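Local coordinates for hypothetical protein ST0148 (PDB 2PD2) that is of unknown function but belongs to the DsrE/DsrF-like proteins and may take part in sulfur chemistry, at residues D11-A16 / Q38-A43; R18-L23 / I32-H37; S52-L57 / Q80-I85. All blocks are in the same frame, centred on the assembly; numbering follows the deposited sequence.

Contact 1: D11-A16 / Q38-A43; sequences DKVPQA and QSAIKA
Ala43 N donates to Ala40 O at 2.9 Å, a three-residue reach that winds the 3-10 segment of Gln38-Ala43 and sets the methyl groups of both alanines before Val13. The setting is the parallel alpha/beta fold of the DsrE/DsrF-like family: Asp11-Ala16 opens helix 13-26, which follows the first strand, and Gln38-Ala43 leaves the C-terminal end of strand 31-36. The connections that follow two neighbouring parallel strands thus meet, and the backbones come close, with Val13 CA 6.6 Å from Ala40 CA.

All cross-segment approaches within 4.5 Å are made by Val13 on Ala40 and Ala43. Val13 divides its methyls by rotation: CG1 stands opposite the backbone N (chi1 169°), while CG2 is turned away from the carbonyl carbon and lies beside that N. CG2 consequently reaches both partners and is 4.0 Å from Ala40 CB. Ile7 of strand 2-7 touches both Val13 and Ala40 and extends the apolar contact to the sheet.

Polar bonds lie close by. Ser39 OG is hydrogen-bonded to Phe10 N, with a weak bond to Lys8 O besides, tying the 3-10 turn to the residues just ahead of the helix. At that helix start, Lys12 holds the N-cap position, and its NZ makes a salt bridge with Asp9 of the third subunit, a pairing that could offset the nearby Lys12 amines of the other two copies. At the closest approach of the two segments, Ala43 CB lies 3.7 Å from Val13 CG1.

Contact 2: R18-L23 / I32-H37; sequences RSVINL and IEVVLH
Val20 and Val34 point at each other tip to tip, one methyl from each, with Val20 CG1 4.2 Å from Val34 CG2. The methyls come from different branches: Val20 uses the one anti to its backbone N (chi1 173°), Val34 the one lying beside its N. Leu23, about one helical turn after Val20, and Ile32, two residues before Val34 on the strand, do not face head-on but slide past each other in opposite senses. Here Leu23 CD2 runs alongside the end of the isoleucine, 3.9 Å from Ile32 CD1 and 4.0 Å from Ile32 CG1. The extended Ile32 chain, with chi2 at 159°, carries the terminal carbon to the leucine branch.

Alternation along the strand decides which residues take part. Ile32 and Val34 face helix 13-26, whereas Glu33 and Val35 pack against helix 91-100. Val5 of the adjoining strand 2-7 touches both Val20 and Ile32, and Leu108 also touches Val20. Leu23 continues outward to Val92 of the third subunit, so the same helix serves the core and the trimer interface. The layer formed is the helix-on-sheet packing of a beta-alpha-beta crossover, in which strand 2-7, helix 13-26 and the parallel strand 31-36 follow in sequence.

Contact 3: S52-L57 / Q80-I85; sequences SIIEDL and QLIPGI
Ile54, on the inner side of helix 51-59, receives Ile82 and then Ile85 as the irregular chain of Gln80-Ile85 passes it. Upstream of both, the backbone of Gln80 is hydrogen-bonded to Lys46, which ties the segment to the long loop ahead of the helix.

Ile82 makes the main contact. Its chain is extended (chi2 168°), and the terminal carbon alone does the touching: Ile82 CD1 is 3.8 Å from Ile54 CD1 and 3.9 Å from Ile54 CG2, so it sits between the two arms of the other isoleucine, and the side chains meet at a slant. Leu44, whose backbone is bonded to that of Ile82, also lies against both Ile54 and Ile85. More loosely, the aliphatic part of Glu55 passes Ile82, with Glu55 CG 4.6 Å from Ile82 CG2, and carries its carboxylate on to a salt bridge between Glu55 OE2 and Arg51 NE.

This is the approach to strand 86-88, an outer strand of the parallel sheet in the DsrE/DsrF-like fold, and a type II beta turn from Ile82 to Ile85 swings the chain into it.

Pro83 takes the second position of the turn. Gly84 follows in the third, where a positive phi of 95° suits a residue without a side chain.

Ile85 closes the turn through a weak bond from Ile85 N to Ile82 O. Its CB does not point at the helix, but the bend at chi2 (-55°) brings Ile85 CD1 to 4.4 Å from Ile54 CG2.

Overall arrangement
The three contacts illustrate how one apolar layer can be assembled from helices, a strand and loops. Contacts 1 and 2 share helix 13-26, the first at its start and the second further along, and their centres are about 11 Å apart; Ala43 CB lies 4.2 Å from Leu36 CD2 on the strand of contact 2. Contact 3 is centred about 13 Å from each of the others. Its helix packs beside helix 13-26, with Leu57 CD2 3.8 Å from Ile21 CG1, while the carbonyl O of Ala43 comes close to Ile54 CD1. Contacts 1 and 2 both reach the third subunit, whereas no other chain touches contact 3. No active site is established.

Contact 1: D11-A16 / Q38-A43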
loop_
_atom_site.group_PDB
_atom_site.type_symbol
_atom_site.label_atom_id
_atom_site.label_comp_id
_atom_site.label_asym_id
_atom_site.label_seq_id
_atom_site.Cartn_x
_atom_site.Cartn_y
_atom_site.Cartn_z
ATOM N N ASP A 11 -1.785 -2.327 14.168
ATOM C CA ASP A 11 -1.406 -3.712 14.406
ATOM C C ASP A 11 -0.225 -4.191 13.569
ATOM O O ASP A 11 0.311 -5.268 13.818
ATOM C CB ASP A 11 -2.605 -4.647 14.198
ATOM C CG ASP A 11 -3.211 -4.536 12.810
ATOM O OD1 ASP A 11 -4.106 -5.350 12.499
ATOM O OD2 ASP A 11 -2.809 -3.641 12.035
ATOM N N LYS A 12 0.191 -3.390 12.593
ATOM C CA LYS A 12 1.312 -3.769 11.739
ATOM C C LYS A 12 2.533 -2.882 11.940
ATOM O O LYS A 12 3.518 -3.004 11.210
ATOM C CB LYS A 12 0.888 -3.736 10.266
ATOM C CG LYS A 12 -0.228 -4.720 9.934
ATOM C CD LYS A 12 -0.671 -4.617 8.482
ATOM C CE LYS A 12 -1.822 -5.582 8.194
ATOM N NZ LYS A 12 -2.309 -5.498 6.788
ATOM N N VAL A 13 2.478 -1.996 12.931
ATOM C CA VAL A 13 3.598 -1.103 13.196
ATOM C C VAL A 13 4.904 -1.828 13.512
ATOM O O VAL A 13 5.952 -1.485 12.971
ATOM C CB VAL A 13 3.276 -0.120 14.338
ATOM C CG1 VAL A 13 4.543 0.612 14.773
ATOM C CG2 VAL A 13 2.237 0.891 13.860
ATOM N N PRO A 14 4.866 -2.841 14.393
ATOM C CA PRO A 14 6.129 -3.530 14.688
ATOM C C PRO A 14 6.840 -4.011 13.418
ATOM O O PRO A 14 8.026 -3.755 13.224
ATOM C CB PRO A 14 5.689 -4.685 15.587
ATOM C CG PRO A 14 4.514 -4.090 16.325
ATOM C CD PRO A 14 3.767 -3.386 15.210
ATOM N N GLN A 15 6.110 -4.697 12.542
ATOM C CA GLN A 15 6.713 -5.192 11.307
ATOM C C GLN A 15 7.108 -4.055 10.373
ATOM O O GLN A 15 8.127 -4.135 9.689
ATOM C CB GLN A 15 5.760 -6.156 10.592
ATOM C CG GLN A 15 5.696 -7.527 11.248
ATOM C CD GLN A 15 4.731 -8.459 10.552
ATOM O OE1 GLN A 15 3.521 -8.234 10.561
ATOM N NE2 GLN A 15 5.260 -9.512 9.937
ATOM N N ALA A 16 6.305 -2.994 10.352
ATOM C CA ALA A 16 6.599 -1.847 9.502
ATOM C C ALA A 16 7.906 -1.202 9.935
ATOM O O ALA A 16 8.759 -0.881 9.107
ATOM C CB ALA A 16 5.465 -0.826 9.576
ATOM N N GLN A 38 -3.910 7.400 10.430
ATOM C CA GLN A 38 -4.967 6.477 10.832
ATOM C C GLN A 38 -4.569 5.930 12.215
ATOM O O GLN A 38 -3.969 6.647 13.007
ATOM C CB GLN A 38 -5.142 5.336 9.828
ATOM C CG GLN A 38 -5.645 5.779 8.455
ATOM C CD GLN A 38 -6.153 4.616 7.611
ATOM O OE1 GLN A 38 -5.931 3.449 7.942
ATOM N NE2 GLN A 38 -6.837 4.933 6.512
ATOM N N SER A 39 -4.871 4.671 12.503
ATOM C CA SER A 39 -4.569 4.117 13.822
ATOM C C SER A 39 -3.094 4.002 14.174
ATOM O O SER A 39 -2.732 3.943 15.351
ATOM C CB SER A 39 -5.230 2.743 13.990
ATOM O OG SER A 39 -4.641 1.785 13.134
ATOM N N ALA A 40 -2.232 3.981 13.165
ATOM C CA ALA A 40 -0.805 3.849 13.423
ATOM C C ALA A 40 -0.243 5.022 14.235
ATOM O O ALA A 40 0.817 4.908 14.849
ATOM C CB ALA A 40 -0.042 3.692 12.094
ATOM N N ILE A 41 -0.955 6.146 14.255
ATOM C CA ILE A 41 -0.485 7.312 15.004
ATOM C C ILE A 41 -0.236 6.960 16.479
ATOM O O ILE A 41 0.607 7.567 17.143
ATOM C CB ILE A 41 -1.514 8.477 14.937
ATOM C CG1 ILE A 41 -0.907 9.756 15.514
ATOM C CG2 ILE A 41 -2.770 8.117 15.729
ATOM C CD1 ILE A 41 0.218 10.327 14.673
ATOM N N LYS A 42 -0.962 5.969 16.984
ATOM C CA LYS A 42 -0.814 5.577 18.379
ATOM C C LYS A 42 0.594 5.101 18.710
ATOM O O LYS A 42 1.004 5.119 19.871
ATOM C CB LYS A 42 -1.835 4.498 18.740
ATOM C CG LYS A 42 -3.270 5.004 18.730
ATOM C CD LYS A 42 -4.258 3.926 19.147
ATOM C CE LYS A 42 -4.340 2.802 18.130
ATOM N NZ LYS A 42 -5.281 1.734 18.592
ATOM N N ALA A 43 1.342 4.691 17.692
ATOM C CA ALA A 43 2.696 4.224 17.918
ATOM C C ALA A 43 3.618 5.365 18.327
ATOM O O ALA A 43 4.717 5.120 18.819
ATOM C CB ALA A 43 3.242 3.531 16.665
#

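Contact 2: R18-L23 / I32-H37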
loop_
_atom_site.group_PDB
_atom_site.type_symbol
_atom_site.label_atom_id
_atom_site.label_comp_id
_atom_site.label_asym_id
_atom_site.label_seq_id
_atom_site.Cartn_x
_atom_site.Cartn_y
_atom_site.Cartn_z
ATOM N N ARG A 18 10.361 -2.577 11.516
ATOM C CA ARG A 18 11.497 -3.435 11.200
ATOM C C ARG A 18 11.814 -3.288 9.719
ATOM O O ARG A 18 12.971 -3.323 9.321
ATOM C CB ARG A 18 11.211 -4.906 11.519
ATOM C CG ARG A 18 12.347 -5.825 11.049
ATOM C CD ARG A 18 12.222 -7.269 11.523
ATOM N NE ARG A 18 10.952 -7.885 11.150
ATOM C CZ ARG A 18 9.855 -7.846 11.900
ATOM N NH1 ARG A 18 9.876 -7.222 13.071
ATOM N NH2 ARG A 18 8.739 -8.427 11.479
ATOM N N SER A 19 10.778 -3.121 8.902
ATOM C CA SER A 19 10.976 -2.948 7.469
ATOM C C SER A 19 11.715 -1.642 7.181
ATOM O O SER A 19 12.544 -1.576 6.276
ATOM C CB SER A 19 9.632 -2.973 6.740
ATOM O OG SER A 19 9.104 -4.288 6.697
ATOM N N VAL A 20 11.416 -0.597 7.946
ATOM C CA VAL A 20 12.109 0.676 7.759
ATOM C C VAL A 20 13.582 0.490 8.130
ATOM O O VAL A 20 14.476 1.016 7.464
ATOM C CB VAL A 20 11.487 1.790 8.625
ATOM C CG1 VAL A 20 12.334 3.055 8.528
ATOM C CG2 VAL A 20 10.069 2.088 8.138
ATOM N N ILE A 21 13.837 -0.263 9.195
ATOM C CA ILE A 21 15.211 -0.533 9.604
ATOM C C ILE A 21 15.900 -1.275 8.450
ATOM O O ILE A 21 17.050 -0.993 8.116
ATOM C CB ILE A 21 15.251 -1.400 10.883
ATOM C CG1 ILE A 21 14.793 -0.567 12.082
ATOM C CG2 ILE A 21 16.663 -1.926 11.126
ATOM C CD1 ILE A 21 14.672 -1.364 13.372
ATOM N N ASN A 22 15.186 -2.216 7.838
ATOM C CA ASN A 22 15.740 -2.971 6.715
ATOM C C ASN A 22 16.071 -2.033 5.554
ATOM O O ASN A 22 17.111 -2.174 4.918
ATOM C CB ASN A 22 14.764 -4.065 6.249
ATOM C CG ASN A 22 14.687 -5.244 7.223
ATOM O OD1 ASN A 22 15.583 -5.439 8.048
ATOM N ND2 ASN A 22 13.624 -6.042 7.117
ATOM N N LEU A 23 15.181 -1.083 5.280
ATOM C CA LEU A 23 15.395 -0.115 4.206
ATOM C C LEU A 23 16.687 0.650 4.476
ATOM O O LEU A 23 17.571 0.730 3.622
ATOM C CB LEU A 23 14.226 0.877 4.140
ATOM C CG LEU A 23 14.340 1.976 3.078
ATOM C CD1 LEU A 23 14.401 1.335 1.701
ATOM C CD2 LEU A 23 13.151 2.922 3.169
ATOM N N ILE A 32 15.124 9.122 4.427
ATOM C CA ILE A 32 13.814 8.579 4.745
ATOM C C ILE A 32 12.911 9.423 5.632
ATOM O O ILE A 32 13.349 9.968 6.641
ATOM C CB ILE A 32 13.980 7.195 5.429
ATOM C CG1 ILE A 32 14.857 6.285 4.562
ATOM C CG2 ILE A 32 12.617 6.549 5.670
ATOM C CD1 ILE A 32 15.492 5.144 5.352
ATOM N N GLU A 33 11.640 9.505 5.240
ATOM C CA GLU A 33 10.618 10.207 6.006
ATOM C C GLU A 33 9.488 9.207 6.217
ATOM O O GLU A 33 8.959 8.644 5.261
ATOM C CB GLU A 33 10.051 11.420 5.262
ATOM C CG GLU A 33 8.900 12.066 6.039
ATOM C CD GLU A 33 8.278 13.260 5.329
ATOM O OE1 GLU A 33 9.003 13.988 4.626
ATOM O OE2 GLU A 33 7.062 13.482 5.496
ATOM N N VAL A 34 9.126 8.975 7.467
ATOM C CA VAL A 34 8.061 8.035 7.761
ATOM C C VAL A 34 6.834 8.789 8.238
ATOM O O VAL A 34 6.889 9.522 9.227
ATOM C CB VAL A 34 8.475 7.034 8.851
ATOM C CG1 VAL A 34 7.372 5.996 9.035
ATOM C CG2 VAL A 34 9.790 6.359 8.471
ATOM N N VAL A 35 5.729 8.597 7.532
ATOM C CA VAL A 35 4.468 9.252 7.867
ATOM C C VAL A 35 3.472 8.257 8.466
ATOM O O VAL A 35 3.052 7.307 7.795
ATOM C CB VAL A 35 3.819 9.871 6.609
ATOM C CG1 VAL A 35 2.451 10.473 6.963
ATOM C CG2 VAL A 35 4.742 10.925 6.012
ATOM N N LEU A 36 3.094 8.471 9.723
ATOM C CA LEU A 36 2.123 7.588 10.360
ATOM C C LEU A 36 0.757 8.261 10.457
ATOM O O LEU A 36 0.647 9.394 10.935
ATOM C CB LEU A 36 2.600 7.164 11.752
ATOM C CG LEU A 36 3.925 6.384 11.808
ATOM C CD1 LEU A 36 5.102 7.360 11.779
ATOM C CD2 LEU A 36 3.980 5.558 13.075
ATOM N N HIS A 37 -0.276 7.572 9.969
ATOM C CA HIS A 37 -1.626 8.100 10.033
ATOM C C HIS A 37 -2.640 7.016 10.368
ATOM O O HIS A 37 -2.276 5.848 10.574
ATOM C CB HIS A 37 -2.004 8.855 8.743
ATOM C CG HIS A 37 -2.082 8.001 7.514
ATOM N ND1 HIS A 37 -3.249 7.844 6.799
ATOM C CD2 HIS A 37 -1.129 7.320 6.833
ATOM C CE1 HIS A 37 -3.014 7.101 5.732
ATOM N NE2 HIS A 37 -1.735 6.775 5.727
#

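Contact 3: S52-L57 / Q80-I85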
loop_
_atom_site.group_PDB
_atom_site.type_symbol
_atom_site.label_atom_id
_atom_site.label_comp_id
_atom_site.label_asym_id
_atom_site.label_seq_id
_atom_site.Cartn_x
_atom_site.Cartn_y
_atom_site.Cartn_z
ATOM N N SER A 52 11.184 2.884 21.804
ATOM C CA SER A 52 12.628 2.721 21.659
ATOM C C SER A 52 13.047 2.536 20.204
ATOM O O SER A 52 14.112 2.996 19.791
ATOM C CB SER A 52 13.121 1.544 22.508
ATOM O OG SER A 52 12.550 0.323 22.074
ATOM N N ILE A 53 12.209 1.868 19.418
ATOM C CA ILE A 53 12.529 1.663 18.014
ATOM C C ILE A 53 12.405 2.996 17.266
ATOM O O ILE A 53 13.254 3.340 16.442
ATOM C CB ILE A 53 11.592 0.611 17.387
ATOM C CG1 ILE A 53 11.773 -0.728 18.115
ATOM C CG2 ILE A 53 11.892 0.466 15.906
ATOM C CD1 ILE A 53 10.882 -1.851 17.604
ATOM N N ILE A 54 11.347 3.744 17.557
ATOM C CA ILE A 54 11.135 5.044 16.926
ATOM C C ILE A 54 12.300 5.984 17.251
ATOM O O ILE A 54 12.798 6.704 16.384
ATOM C CB ILE A 54 9.818 5.667 17.417
ATOM C CG1 ILE A 54 8.643 4.878 16.837
ATOM C CG2 ILE A 54 9.735 7.140 17.014
ATOM C CD1 ILE A 54 7.318 5.260 17.425
ATOM N N GLU A 55 12.732 5.965 18.507
ATOM C CA GLU A 55 13.839 6.806 18.946
ATOM C C GLU A 55 15.123 6.421 18.221
ATOM O O GLU A 55 15.948 7.279 17.904
ATOM C CB GLU A 55 14.018 6.680 20.461
ATOM C CG GLU A 55 12.809 7.151 21.250
ATOM C CD GLU A 55 12.985 6.977 22.747
ATOM O OE1 GLU A 55 13.342 5.860 23.178
ATOM O OE2 GLU A 55 12.758 7.952 23.490
ATOM N N ASP A 56 15.288 5.130 17.949
ATOM C CA ASP A 56 16.469 4.656 17.233
ATOM C C ASP A 56 16.452 5.168 15.784
ATOM O O ASP A 56 17.489 5.554 15.245
ATOM C CB ASP A 56 16.522 3.125 17.248
ATOM C CG ASP A 56 17.715 2.574 16.488
ATOM O OD1 ASP A 56 18.867 2.935 16.821
ATOM O OD2 ASP A 56 17.501 1.771 15.556
ATOM N N LEU A 57 15.276 5.171 15.159
ATOM C CA LEU A 57 15.153 5.657 13.786
ATOM C C LEU A 57 15.506 7.145 13.756
ATOM O O LEU A 57 16.158 7.627 12.827
ATOM C CB LEU A 57 13.723 5.453 13.266
ATOM C CG LEU A 57 13.226 4.005 13.129
ATOM C CD1 LEU A 57 11.803 3.997 12.591
ATOM C CD2 LEU A 57 14.142 3.223 12.198
ATOM N N GLN A 80 1.323 14.233 24.592
ATOM C CA GLN A 80 1.465 12.797 24.807
ATOM C C GLN A 80 2.368 12.080 23.812
ATOM O O GLN A 80 2.683 10.904 23.986
ATOM C CB GLN A 80 0.074 12.155 24.787
ATOM C CG GLN A 80 -0.992 12.973 25.519
ATOM C CD GLN A 80 -2.386 12.363 25.427
ATOM O OE1 GLN A 80 -2.838 11.977 24.350
ATOM N NE2 GLN A 80 -3.074 12.285 26.559
ATOM N N LEU A 81 2.793 12.785 22.773
ATOM C CA LEU A 81 3.638 12.182 21.751
ATOM C C LEU A 81 5.128 12.235 22.076
ATOM O O LEU A 81 5.576 13.057 22.877
ATOM C CB LEU A 81 3.375 12.866 20.408
ATOM C CG LEU A 81 1.897 12.841 20.004
ATOM C CD1 LEU A 81 1.684 13.694 18.771
ATOM C CD2 LEU A 81 1.452 11.403 19.765
ATOM N N ILE A 82 5.886 11.336 21.457
ATOM C CA ILE A 82 7.329 11.281 21.650
ATOM C C ILE A 82 7.948 12.618 21.232
ATOM O O ILE A 82 7.622 13.159 20.178
ATOM C CB ILE A 82 7.947 10.150 20.798
ATOM C CG1 ILE A 82 7.457 8.792 21.317
ATOM C CG2 ILE A 82 9.472 10.240 20.829
ATOM C CD1 ILE A 82 7.773 7.623 20.389
ATOM N N PRO A 83 8.844 13.174 22.065
ATOM C CA PRO A 83 9.480 14.454 21.732
ATOM C C PRO A 83 10.333 14.356 20.472
ATOM O O PRO A 83 11.032 13.370 20.268
ATOM C CB PRO A 83 10.321 14.752 22.972
ATOM C CG PRO A 83 9.535 14.095 24.079
ATOM C CD PRO A 83 9.164 12.774 23.447
ATOM N N GLY A 84 10.276 15.381 19.628
ATOM C CA GLY A 84 11.067 15.355 18.410
ATOM C C GLY A 84 10.285 14.853 17.212
ATOM O O GLY A 84 10.834 14.677 16.122
ATOM N N ILE A 85 8.997 14.612 17.419
ATOM C CA ILE A 85 8.115 14.146 16.360
ATOM C C ILE A 85 7.587 15.358 15.592
ATOM O O ILE A 85 7.146 16.329 16.200
ATOM C CB ILE A 85 6.891 13.381 16.950
ATOM C CG1 ILE A 85 7.321 12.007 17.472
ATOM C CG2 ILE A 85 5.790 13.263 15.915
ATOM C CD1 ILE A 85 8.025 11.156 16.464
#